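Local coordinates for protein alkaline serine protease (Thermobifida fusca, PDB 2PFE) that is a chymotrypsin-family (S1) serine protease that probably cleaves peptide bonds within proteins, the mature part of a longer zymogen related to alpha-lytic protease, at residues Ser53-Arg58 against Tyr120-Val125; Gly109-Lys114 against Gly127-Thr132; Gly87-Ala92 against Gly147-Gly152. All blocks are in the same frame, centred on the assembly; numbering follows the deposited sequence.

How the contacts relate
Contact 1 is a surface contact: it joins the loop after strand 48-54, in one sheet of this chymotrypsin-like fold, to the hairpin 116-126, beside His35 and Asp59, predicted charge-relay residues. Contacts 2 and 3 both reach the closed barrel of the other half and are partly buried. In contact 2 two neighbouring barrel strands pair through a bulge; in contact 3 a loop is held to strand 149-157. The chemistry changes accordingly, from aromatic and proline packing with a single backbone bond, to strand pairing overlaid by an arginine, to glutamine amides standing in for strand bonds. Contacts 2 and 3 meet where Lys114 forms a salt bridge with Glu90; Tyr120 of contact 1 packs on Leu128 of contact 2.

Contact 1 (Ser53-Arg58 against Tyr120-Val125); sequences SYFPGR and YAEGTV
The Phe55 ring carries Pro56 CB over the centre of one face and meets Tyr120 CD1 at its edge, near the plane, 3.9 Å from Phe55 CE1. Glu122 CG also lies in that plane, while Glu122 CB packs 3.5 Å from Phe55 CE2, with ring and carboxylate turned 48° apart. This is an interdomain contact of the chymotrypsin fold: the loop after strand 48-54 reaches across to the hairpin of strands 116-120 and 123-126, whose type I turn runs from Tyr120 to Gly123. Phe55 CG stands anti to the backbone N (chi1 174°), which carries the ring out to the hairpin; the Phe55 side chain also lies close to those of His35 and Asp59, the predicted charge relay residues. The Tyr120 hydroxyl bonds to Ser155 OG.

Pro56 follows a cis peptide bond, and its CB rests 3.5 Å from Thr124 O. The same oxygen accepts the backbone bond from Gly57 N at 2.7 Å, part of a single bridge between Gly57 and Val125. Gly57 O is hydrogen-bonded to Thr126 OG1, just past the segment. Val125 CG2 lies 3.6 Å from Phe55 CE1 and equally 3.6 Å from Arg58 O.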
loop_
_atom_site.group_PDB
_atom_site.type_symbol
_atom_site.label_atom_id
_atom_site.label_comp_id
_atom_site.label_asym_id
_atom_site.label_seq_id
_atom_site.Cartn_x
_atom_site.Cartn_y
_atom_site.Cartn_z
ATOM N N SER A 53 1.288 -4.887 12.217
ATOM C CA SER A 53 2.427 -4.285 11.540
ATOM C C SER A 53 3.676 -5.137 11.765
ATOM O O SER A 53 4.056 -5.423 12.904
ATOM C CB SER A 53 2.667 -2.850 12.015
ATOM O OG SER A 53 3.917 -2.367 11.563
ATOM N N TYR A 54 4.268 -5.567 10.660
ATOM C CA TYR A 54 5.544 -6.250 10.637
ATOM C C TYR A 54 6.524 -5.391 9.850
ATOM O O TYR A 54 6.439 -5.304 8.606
ATOM C CB TYR A 54 5.386 -7.617 9.964
ATOM C CG TYR A 54 6.472 -8.604 10.327
ATOM C CD1 TYR A 54 7.809 -8.242 10.287
ATOM C CD2 TYR A 54 6.155 -9.914 10.677
ATOM C CE1 TYR A 54 8.822 -9.158 10.627
ATOM C CE2 TYR A 54 7.152 -10.837 11.003
ATOM C CZ TYR A 54 8.478 -10.450 10.966
ATOM O OH TYR A 54 9.458 -11.365 11.308
ATOM N N PHE A 55 7.429 -4.740 10.588
ATOM C CA PHE A 55 8.463 -3.872 10.030
ATOM C C PHE A 55 9.468 -3.611 11.125
ATOM O O PHE A 55 9.083 -3.250 12.221
ATOM C CB PHE A 55 7.924 -2.504 9.544
ATOM C CG PHE A 55 9.024 -1.570 9.096
ATOM C CD1 PHE A 55 9.602 -1.731 7.838
ATOM C CD2 PHE A 55 9.530 -0.582 9.945
ATOM C CE1 PHE A 55 10.653 -0.897 7.406
ATOM C CE2 PHE A 55 10.570 0.252 9.527
ATOM C CZ PHE A 55 11.125 0.107 8.252
ATOM N N PRO A 56 10.755 -3.763 10.822
ATOM C CA PRO A 56 11.401 -4.238 9.571
ATOM C C PRO A 56 11.299 -5.760 9.359
ATOM O O PRO A 56 10.409 -6.416 9.925
ATOM C CB PRO A 56 12.855 -3.807 9.756
ATOM C CG PRO A 56 13.069 -3.863 11.278
ATOM C CD PRO A 56 11.748 -3.388 11.852
ATOM N N GLY A 57 12.204 -6.323 8.565
ATOM C CA GLY A 57 12.101 -7.723 8.169
ATOM C C GLY A 57 11.159 -7.865 6.990
ATOM O O GLY A 57 11.565 -8.281 5.890
ATOM N N ARG A 58 9.888 -7.547 7.230
ATOM C CA ARG A 58 8.920 -7.315 6.153
ATOM C C ARG A 58 8.517 -5.841 6.204
ATOM O O ARG A 58 9.099 -5.072 6.965
ATOM C CB ARG A 58 7.713 -8.255 6.270
ATOM C CG ARG A 58 8.014 -9.773 6.195
ATOM C CD ARG A 58 8.453 -10.220 4.771
ATOM N NE ARG A 58 7.775 -11.444 4.321
ATOM C CZ ARG A 58 7.024 -11.559 3.214
ATOM N NH1 ARG A 58 6.854 -10.540 2.355
ATOM N NH2 ARG A 58 6.457 -12.725 2.944
ATOM N N TYR A 120 17.111 -0.506 4.879
ATOM C CA TYR A 120 16.585 0.764 5.388
ATOM C C TYR A 120 17.247 1.162 6.728
ATOM O O TYR A 120 17.723 0.311 7.490
ATOM C CB TYR A 120 15.068 0.708 5.602
ATOM C CG TYR A 120 14.177 0.465 4.391
ATOM C CD1 TYR A 120 13.195 -0.538 4.435
ATOM C CD2 TYR A 120 14.253 1.254 3.238
ATOM C CE1 TYR A 120 12.330 -0.767 3.353
ATOM C CE2 TYR A 120 13.388 1.038 2.151
ATOM C CZ TYR A 120 12.433 0.016 2.217
ATOM O OH TYR A 120 11.564 -0.209 1.173
ATOM N N ALA A 121 17.237 2.460 7.029
ATOM C CA ALA A 121 17.782 2.972 8.291
ATOM C C ALA A 121 17.164 2.337 9.551
ATOM O O ALA A 121 17.845 2.197 10.554
ATOM C CB ALA A 121 17.665 4.505 8.353
ATOM N N GLU A 122 15.888 1.942 9.484
ATOM C CA GLU A 122 15.189 1.305 10.623
ATOM C C GLU A 122 15.473 -0.192 10.729
ATOM O O GLU A 122 15.164 -0.836 11.739
ATOM C CB GLU A 122 13.675 1.509 10.517
ATOM C CG GLU A 122 13.216 2.931 10.717
ATOM C CD GLU A 122 13.344 3.761 9.461
ATOM O OE1 GLU A 122 13.541 3.183 8.364
ATOM O OE2 GLU A 122 13.237 5.000 9.569
ATOM N N GLY A 123 16.062 -0.736 9.674
ATOM C CA GLY A 123 16.400 -2.134 9.629
ATOM C C GLY A 123 16.133 -2.684 8.247
ATOM O O GLY A 123 15.482 -2.052 7.414
ATOM N N THR A 124 16.632 -3.886 8.040
ATOM C CA THR A 124 16.626 -4.541 6.750
ATOM C C THR A 124 15.243 -5.142 6.480
ATOM O O THR A 124 14.603 -5.735 7.372
ATOM C CB THR A 124 17.756 -5.569 6.705
ATOM O OG1 THR A 124 19.002 -4.864 6.830
ATOM C CG2 THR A 124 17.736 -6.343 5.400
ATOM N N VAL A 125 14.790 -4.962 5.252
ATOM C CA VAL A 125 13.522 -5.539 4.811
ATOM C C VAL A 125 13.787 -6.441 3.609
ATOM O O VAL A 125 14.515 -6.061 2.682
ATOM C CB VAL A 125 12.484 -4.456 4.437
ATOM C CG1 VAL A 125 11.236 -5.097 3.846
ATOM C CG2 VAL A 125 12.098 -3.666 5.668
#

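Contact 2 (Gly109-Lys114 against Gly127-Thr132); sequences GTIQSK and GLTRTT
Thr132 and Thr110 begin the backbone pairing with a side-chain oxygen taking the place of a carbonyl: Thr110 N gives its hydrogen to Thr132 OG1 at 2.8 Å, and Thr132 N returns a bond to Thr110 O. Thr132 OG1 sits between its own backbone N and carbonyl carbon (chi1 61°), a position that turns it to the neighbouring strand. Further along, Ile111 and Thr131 form an antiparallel non-hydrogen-bonded pair. Arg130 O then takes Gln112 N at 2.8 Å and, weakly, Ser113 N, while Arg130 N bonds to Ser113 O.

Gln112 and Ser113 thus both face Arg130 in a classic beta bulge, which shifts the register by one between neighbouring strands 105-113 and 128-131 of the closed antiparallel barrel.

The polar side chains gather over the bulge. Arg130 NE points at Gln112 OE1, 2.9 Å away and exactly in the guanidinium plane, with a nearly straight N-H at 169°; NH2 adds a weak bond to the same oxygen. The amide stands almost perpendicular to the guanidinium, 88° apart. Water 1 donates weakly to Thr131 O; its approach to Gln112 OE1 is unusually short and so doubtful in detail. Ser113 lies over one guanidinium face, its CB 3.6 Å above the plane and offset toward the rim.

Apolar contact is concentrated on the face bearing Ile111 and Thr131, where Ile111 CG2 meets Thr129 CG2 at 3.5 Å. Lys114 runs beside Thr129, pointing the same way, and its extended chain delivers NZ to Glu90 and Ala91 O.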
loop_
_atom_site.group_PDB
_atom_site.type_symbol
_atom_site.label_atom_id
_atom_site.label_comp_id
_atom_site.label_asym_id
_atom_site.label_seq_id
_atom_site.Cartn_x
_atom_site.Cartn_y
_atom_site.Cartn_z
ATOM N N GLY A 109 5.297 2.120 -14.032
ATOM C CA GLY A 109 6.609 1.636 -14.355
ATOM C C GLY A 109 6.546 0.165 -14.655
ATOM O O GLY A 109 5.513 -0.355 -15.049
ATOM N N THR A 110 7.687 -0.501 -14.479
ATOM C CA THR A 110 7.848 -1.921 -14.811
ATOM C C THR A 110 8.366 -2.650 -13.572
ATOM O O THR A 110 9.214 -2.112 -12.838
ATOM C CB THR A 110 8.833 -2.100 -16.018
ATOM O OG1 THR A 110 8.253 -1.467 -17.173
ATOM C CG2 THR A 110 9.061 -3.555 -16.357
ATOM N N ILE A 111 7.895 -3.880 -13.353
ATOM C CA ILE A 111 8.398 -4.742 -12.291
ATOM C C ILE A 111 9.744 -5.299 -12.766
ATOM O O ILE A 111 9.814 -5.958 -13.808
ATOM C CB ILE A 111 7.417 -5.899 -12.018
ATOM C CG1 ILE A 111 6.110 -5.344 -11.432
ATOM C CG2 ILE A 111 8.072 -6.932 -11.081
ATOM C CD1 ILE A 111 4.984 -6.371 -11.213
ATOM N N GLN A 112 10.811 -5.016 -12.024
ATOM C CA GLN A 112 12.154 -5.398 -12.456
ATOM C C GLN A 112 12.691 -6.658 -11.811
ATOM O O GLN A 112 13.354 -7.470 -12.468
ATOM C CB GLN A 112 13.156 -4.281 -12.149
ATOM C CG GLN A 112 12.968 -3.028 -12.982
ATOM C CD GLN A 112 14.237 -2.185 -12.995
ATOM O OE1 GLN A 112 14.894 -2.021 -11.960
ATOM N NE2 GLN A 112 14.609 -1.674 -14.168
ATOM N N SER A 113 12.463 -6.791 -10.514
ATOM C CA SER A 113 13.042 -7.894 -9.753
ATOM C C SER A 113 12.296 -8.114 -8.455
ATOM O O SER A 113 11.972 -7.163 -7.758
ATOM C CB SER A 113 14.519 -7.629 -9.463
ATOM O OG SER A 113 14.676 -6.566 -8.554
ATOM N N LYS A 114 12.048 -9.378 -8.124
ATOM C CA LYS A 114 11.305 -9.741 -6.931
ATOM C C LYS A 114 12.239 -10.251 -5.840
ATOM O O LYS A 114 13.416 -10.540 -6.068
ATOM C CB LYS A 114 10.241 -10.800 -7.261
ATOM C CG LYS A 114 9.187 -10.311 -8.238
ATOM C CD LYS A 114 8.178 -11.388 -8.516
ATOM C CE LYS A 114 7.088 -10.870 -9.463
ATOM N NZ LYS A 114 6.101 -11.906 -9.898
ATOM N N GLY A 127 12.145 -9.586 0.684
ATOM C CA GLY A 127 10.928 -9.975 -0.039
ATOM C C GLY A 127 10.267 -8.889 -0.882
ATOM O O GLY A 127 9.131 -9.049 -1.304
ATOM N N LEU A 128 10.970 -7.782 -1.123
ATOM C CA LEU A 128 10.389 -6.645 -1.836
ATOM C C LEU A 128 10.507 -6.774 -3.343
ATOM O O LEU A 128 11.426 -7.381 -3.873
ATOM C CB LEU A 128 11.058 -5.357 -1.401
ATOM C CG LEU A 128 10.910 -4.981 0.075
ATOM C CD1 LEU A 128 11.718 -3.728 0.388
ATOM C CD2 LEU A 128 9.457 -4.839 0.467
ATOM N N THR A 129 9.577 -6.133 -4.037
ATOM C CA THR A 129 9.627 -6.084 -5.491
ATOM C C THR A 129 10.080 -4.707 -5.943
ATOM O O THR A 129 9.463 -3.715 -5.566
ATOM C CB THR A 129 8.239 -6.400 -6.079
ATOM O OG1 THR A 129 7.873 -7.729 -5.687
ATOM C CG2 THR A 129 8.251 -6.307 -7.615
ATOM N N ARG A 130 11.165 -4.667 -6.713
ATOM C CA ARG A 130 11.727 -3.429 -7.253
ATOM C C ARG A 130 11.023 -3.071 -8.558
ATOM O O ARG A 130 10.799 -3.946 -9.414
ATOM C CB ARG A 130 13.245 -3.580 -7.469
ATOM C CG ARG A 130 13.874 -2.332 -7.971
ATOM C CD ARG A 130 15.367 -2.511 -8.131
ATOM N NE ARG A 130 15.718 -3.091 -9.435
ATOM C CZ ARG A 130 16.474 -4.175 -9.619
ATOM N NH1 ARG A 130 16.977 -4.853 -8.592
ATOM N NH2 ARG A 130 16.736 -4.591 -10.844
ATOM N N THR A 131 10.663 -1.798 -8.706
ATOM C CA THR A 131 10.079 -1.296 -9.947
ATOM C C THR A 131 10.750 -0.004 -10.386
ATOM O O THR A 131 11.421 0.662 -9.601
ATOM C CB THR A 131 8.557 -1.001 -9.824
ATOM O OG1 THR A 131 8.348 0.317 -9.294
ATOM C CG2 THR A 131 7.836 -2.032 -8.929
ATOM N N THR A 132 10.494 0.373 -11.633
ATOM C CA THR A 132 10.972 1.634 -12.155
ATOM C C THR A 132 10.031 2.820 -11.923
ATOM O O THR A 132 10.347 3.912 -12.391
ATOM C CB THR A 132 11.184 1.548 -13.661
ATOM O OG1 THR A 132 9.921 1.255 -14.289
ATOM C CG2 THR A 132 12.269 0.501 -14.027
HETATM O O HOH W 1 14.092 -0.344 -10.353
#

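Contact 3 (Gly87-Ala92 against Gly147-Gly152); sequences GSQEAA and GSQAQG
Gln149 and Gln151 reach from strand 149-157 to the backbone of the loop 87-92. Gln149 OE1 accepts the N-H of Gln89 at 2.9 Å, the donor tilted 26° from the amide carbonyl plane, and Gln149 CB lies 3.4 Å from Gln89 O. Gln151 uses both ends of its amide: NE2 donates to Gln89 O at 2.9 Å, nearly within the amide plane, and OE1 receives Ala91 N at 2.8 Å along a straight N-H, 172°. The second hydrogen of NE2 goes to Gln149 O, approaching from above that carbonyl plane. Three bonds therefore fix the rotation of this buried amide. A bend at chi2 (-55°) folds the Gln151 chain so that its amide lies against the loop.

Between the glutamines, Ala150 N bonds to Gly87 O at 2.8 Å, and water 2 bridges Ser88 O and Ala150 O, donating to both. The loop, leading from strand 82-84 to strand 96-101, is thus laced to strand 149-157 of the closed barrel chiefly by side-chain amides rather than a ladder of strand bonds.

Farther out, Ser148 OG bonds to Thr86 OG1, and Ser88 OG to Asn173 OD1 on helix 172-179.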
loop_
_atom_site.group_PDB
_atom_site.type_symbol
_atom_site.label_atom_id
_atom_site.label_comp_id
_atom_site.label_asym_id
_atom_site.label_seq_id
_atom_site.Cartn_x
_atom_site.Cartn_y
_atom_site.Cartn_z
ATOM N N GLY A 87 -9.146 -8.581 -7.784
ATOM C CA GLY A 87 -8.398 -9.731 -7.291
ATOM C C GLY A 87 -6.958 -9.341 -7.009
ATOM O O GLY A 87 -6.606 -8.151 -7.081
ATOM N N SER A 88 -6.127 -10.333 -6.684
ATOM C CA SER A 88 -4.709 -10.105 -6.406
ATOM C C SER A 88 -3.821 -11.135 -7.112
ATOM O O SER A 88 -2.835 -11.634 -6.548
ATOM C CB SER A 88 -4.440 -10.092 -4.901
ATOM O OG SER A 88 -4.806 -11.330 -4.316
ATOM N N GLN A 89 -4.163 -11.420 -8.365
ATOM C CA GLN A 89 -3.332 -12.283 -9.204
ATOM C C GLN A 89 -1.993 -11.589 -9.460
ATOM O O GLN A 89 -1.943 -10.504 -10.056
ATOM C CB GLN A 89 -4.035 -12.589 -10.526
ATOM C CG GLN A 89 -3.181 -13.382 -11.503
ATOM C CD GLN A 89 -3.785 -13.437 -12.900
ATOM O OE1 GLN A 89 -4.131 -14.511 -13.392
ATOM N NE2 GLN A 89 -3.919 -12.278 -13.544
ATOM N N GLU A 90 -0.922 -12.241 -9.010
ATOM C CA GLU A 90 0.442 -11.703 -9.069
ATOM C C GLU A 90 0.912 -11.555 -10.510
ATOM O O GLU A 90 0.795 -12.472 -11.310
ATOM C CB GLU A 90 1.392 -12.599 -8.271
ATOM C CG GLU A 90 2.815 -12.088 -8.143
ATOM C CD GLU A 90 3.726 -13.107 -7.487
ATOM O OE1 GLU A 90 3.210 -14.051 -6.838
ATOM O OE2 GLU A 90 4.953 -12.986 -7.650
ATOM N N ALA A 91 1.418 -10.372 -10.831
ATOM C CA ALA A 91 1.985 -10.100 -12.137
ATOM C C ALA A 91 3.400 -10.658 -12.218
ATOM O O ALA A 91 4.087 -10.769 -11.210
ATOM C CB ALA A 91 2.014 -8.607 -12.371
ATOM N N ALA A 92 3.831 -10.990 -13.431
ATOM C CA ALA A 92 5.166 -11.490 -13.682
ATOM C C ALA A 92 6.219 -10.393 -13.671
ATOM O O ALA A 92 5.927 -9.211 -13.920
ATOM C CB ALA A 92 5.203 -12.216 -15.007
ATOM N N GLY A 147 -3.349 -3.775 -14.177
ATOM C CA GLY A 147 -4.770 -3.814 -14.568
ATOM C C GLY A 147 -5.648 -3.710 -13.332
ATOM O O GLY A 147 -5.488 -2.788 -12.529
ATOM N N SER A 148 -6.552 -4.674 -13.154
ATOM C CA SER A 148 -7.419 -4.704 -11.967
ATOM C C SER A 148 -6.898 -5.616 -10.832
ATOM O O SER A 148 -7.601 -5.884 -9.843
ATOM C CB SER A 148 -8.820 -5.134 -12.379
ATOM O OG SER A 148 -8.757 -6.449 -12.890
ATOM N N GLN A 149 -5.654 -6.073 -10.960
ATOM C CA GLN A 149 -5.080 -7.016 -10.000
ATOM C C GLN A 149 -4.114 -6.349 -9.017
ATOM O O GLN A 149 -3.081 -5.781 -9.415
ATOM C CB GLN A 149 -4.383 -8.181 -10.721
ATOM C CG GLN A 149 -5.323 -8.960 -11.673
ATOM C CD GLN A 149 -6.454 -9.706 -10.963
ATOM O OE1 GLN A 149 -6.315 -10.146 -9.826
ATOM N NE2 GLN A 149 -7.582 -9.863 -11.654
ATOM N N ALA A 150 -4.467 -6.415 -7.728
ATOM C CA ALA A 150 -3.647 -5.880 -6.641
ATOM C C ALA A 150 -2.295 -6.584 -6.609
ATOM O O ALA A 150 -2.230 -7.817 -6.692
ATOM C CB ALA A 150 -4.368 -6.078 -5.308
ATOM N N GLN A 151 -1.223 -5.801 -6.484
ATOM C CA GLN A 151 0.161 -6.305 -6.459
ATOM C C GLN A 151 0.878 -6.125 -5.134
ATOM O O GLN A 151 1.672 -6.996 -4.768
ATOM C CB GLN A 151 1.016 -5.653 -7.562
ATOM C CG GLN A 151 0.500 -5.917 -8.980
ATOM C CD GLN A 151 0.347 -7.387 -9.287
ATOM O OE1 GLN A 151 1.284 -8.152 -9.076
ATOM N NE2 GLN A 151 -0.834 -7.798 -9.776
ATOM N N GLY A 152 0.647 -4.995 -4.449
ATOM C CA GLY A 152 1.454 -4.675 -3.283
ATOM C C GLY A 152 1.135 -3.315 -2.737
ATOM O O GLY A 152 0.232 -2.643 -3.242
HETATM O O HOH W 2 -0.522 -10.101 -6.312
#